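Local coordinates for protein aspartokinase 1, chloroplastic (Arabidopsis thaliana, PDB 2CDQ) that phosphorylates L-aspartate with ATP, the first step toward lysine, threonine, methionine and isoleucine, and binds lysine and S-adenosylmethionine as allosteric effectors, at residues A[178-183]-A[219-224]. Residues are numbered along the deposited sequence; the frame is centred on the assembly and turned at random.
Sequences TTDDFT and GWKTGA
The carboxylate of Asp180 lies against the backbone of the 219-224 turn and gathers the N-H groups of Lys221 and Thr222. OD1 accepts a hydrogen bond from Thr222 N at 2.8 Å, on its syn side but 34° out of the carboxylate plane; the Thr222 hydroxyl also points at OD1, though the modelled separation is too short to be trusted in detail. With CG anti to its own carbonyl carbon (chi1 -54°), Asp180 extends toward the turn and meets the Thr222 side chain coming from the opposite direction. Lys221 N adds weak bonds to both oxygens, the straighter one to OD2 (3.3 Å, 176°). OD2 also touches Lys221 CG, whose side chain runs across that of Asp180 and carries NZ away, 6.7 Å from OD2; the grip on the acid comes mainly from the backbone N-H groups of Lys221 and Thr222, and NZ forms no salt bridge with it. Further along, Ala224 CB sits at the edge of the Phe182 ring, 4.1 Å from CE1. Thr178 O accepts a hydrogen bond from Trp220 N at 2.8 Å, ending the parallel pairing of strands 177-178 and 209-219. In the amino acid kinase domain, this surface contact fastens the loop leading to helix 191-205 onto the turn between antiparallel strands 209-219 and 225-227, while Arg138 of helix 137-161 packs against Phe182, Thr222 and Ala224.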
loop_
_atom_site.group_PDB
_atom_site.type_symbol
_atom_site.label_atom_id
_atom_site.label_comp_id
_atom_site.label_asym_id
_atom_site.label_seq_id
_atom_site.Cartn_x
_atom_site.Cartn_y
_atom_site.Cartn_z
ATOM N N THR A 178 11.334 22.997 -22.281
ATOM C CA THR A 178 10.704 22.502 -21.064
ATOM C C THR A 178 9.286 23.042 -20.838
ATOM O O THR A 178 8.923 24.090 -21.377
ATOM C CB THR A 178 11.603 22.855 -19.866
ATOM O OG1 THR A 178 12.645 21.879 -19.763
ATOM C CG2 THR A 178 10.836 22.871 -18.590
ATOM N N THR A 179 8.492 22.315 -20.046
ATOM C CA THR A 179 7.185 22.808 -19.580
ATOM C C THR A 179 7.374 23.964 -18.603
ATOM O O THR A 179 8.442 24.125 -18.017
ATOM C CB THR A 179 6.325 21.707 -18.900
ATOM O OG1 THR A 179 6.961 21.259 -17.694
ATOM C CG2 THR A 179 6.097 20.528 -19.838
ATOM N N ASP A 180 6.333 24.763 -18.419
ATOM C CA ASP A 180 6.471 25.983 -17.639
ATOM C C ASP A 180 6.093 25.830 -16.160
ATOM O O ASP A 180 5.729 26.814 -15.513
ATOM C CB ASP A 180 5.720 27.138 -18.313
ATOM C CG ASP A 180 6.146 27.343 -19.760
ATOM O OD1 ASP A 180 6.876 28.312 -20.037
ATOM O OD2 ASP A 180 5.761 26.527 -20.624
ATOM N N ASP A 181 6.180 24.609 -15.626
ATOM C CA ASP A 181 6.077 24.414 -14.172
ATOM C C ASP A 181 7.478 24.396 -13.586
ATOM O O ASP A 181 8.322 23.597 -13.992
ATOM C CB ASP A 181 5.262 23.172 -13.767
ATOM C CG ASP A 181 5.208 22.117 -14.850
ATOM O OD1 ASP A 181 4.431 22.294 -15.813
ATOM O OD2 ASP A 181 5.920 21.101 -14.726
ATOM N N PHE A 182 7.712 25.280 -12.623
ATOM C CA PHE A 182 9.066 25.724 -12.322
ATOM C C PHE A 182 9.981 24.789 -11.506
ATOM O O PHE A 182 11.055 24.397 -11.972
ATOM C CB PHE A 182 9.058 27.173 -11.824
ATOM C CG PHE A 182 8.818 28.162 -12.922
ATOM C CD1 PHE A 182 9.862 28.550 -13.766
ATOM C CD2 PHE A 182 7.546 28.670 -13.155
ATOM C CE1 PHE A 182 9.643 29.447 -14.808
ATOM C CE2 PHE A 182 7.320 29.570 -14.190
ATOM C CZ PHE A 182 8.370 29.955 -15.020
ATOM N N THR A 183 9.564 24.430 -10.300
ATOM C CA THR A 183 10.366 23.529 -9.492
ATOM C C THR A 183 10.608 22.201 -10.238
ATOM O O THR A 183 11.603 21.516 -9.992
ATOM C CB THR A 183 9.714 23.330 -8.108
ATOM O OG1 THR A 183 9.656 24.599 -7.433
ATOM C CG2 THR A 183 10.504 22.336 -7.246
ATOM N N GLY A 219 11.447 27.335 -20.486
ATOM C CA GLY A 219 10.007 27.134 -20.646
ATOM C C GLY A 219 9.548 27.387 -22.070
ATOM O O GLY A 219 10.052 28.293 -22.736
ATOM N N TRP A 220 8.596 26.580 -22.537
ATOM C CA TRP A 220 8.076 26.685 -23.901
ATOM C C TRP A 220 7.382 28.029 -24.151
ATOM O O TRP A 220 7.724 28.733 -25.102
ATOM C CB TRP A 220 7.153 25.494 -24.216
ATOM C CG TRP A 220 6.503 25.466 -25.604
ATOM C CD1 TRP A 220 5.180 25.225 -25.876
ATOM C CD2 TRP A 220 7.142 25.667 -26.885
ATOM N NE1 TRP A 220 4.957 25.266 -27.235
ATOM C CE2 TRP A 220 6.138 25.537 -27.877
ATOM C CE3 TRP A 220 8.461 25.949 -27.289
ATOM C CZ2 TRP A 220 6.411 25.677 -29.252
ATOM C CZ3 TRP A 220 8.732 26.091 -28.663
ATOM C CH2 TRP A 220 7.708 25.952 -29.621
ATOM N N LYS A 221 6.443 28.399 -23.282
ATOM C CA LYS A 221 5.640 29.606 -23.503
ATOM C C LYS A 221 5.977 30.814 -22.612
ATOM O O LYS A 221 5.423 31.900 -22.802
ATOM C CB LYS A 221 4.136 29.281 -23.487
ATOM C CG LYS A 221 3.613 28.580 -22.228
ATOM C CD LYS A 221 2.244 27.933 -22.480
ATOM C CE LYS A 221 1.164 28.977 -22.795
ATOM N NZ LYS A 221 -0.103 28.372 -23.289
ATOM N N THR A 222 6.884 30.634 -21.656
ATOM C CA THR A 222 7.372 31.760 -20.849
ATOM C C THR A 222 8.718 32.257 -21.358
ATOM O O THR A 222 9.057 33.432 -21.197
ATOM C CB THR A 222 7.535 31.402 -19.354
ATOM O OG1 THR A 222 8.183 30.128 -19.235
ATOM C CG2 THR A 222 6.188 31.362 -18.645
ATOM N N GLY A 223 9.479 31.346 -21.963
ATOM C CA GLY A 223 10.858 31.617 -22.371
ATOM C C GLY A 223 11.784 31.766 -21.177
ATOM O O GLY A 223 12.949 32.115 -21.338
ATOM N N ALA A 224 11.254 31.482 -19.985
ATOM C CA ALA A 224 11.944 31.719 -18.715
ATOM C C ALA A 224 12.784 30.522 -18.237
ATOM O O ALA A 224 12.482 29.364 -18.552
ATOM C CB ALA A 224 10.935 32.138 -17.641
#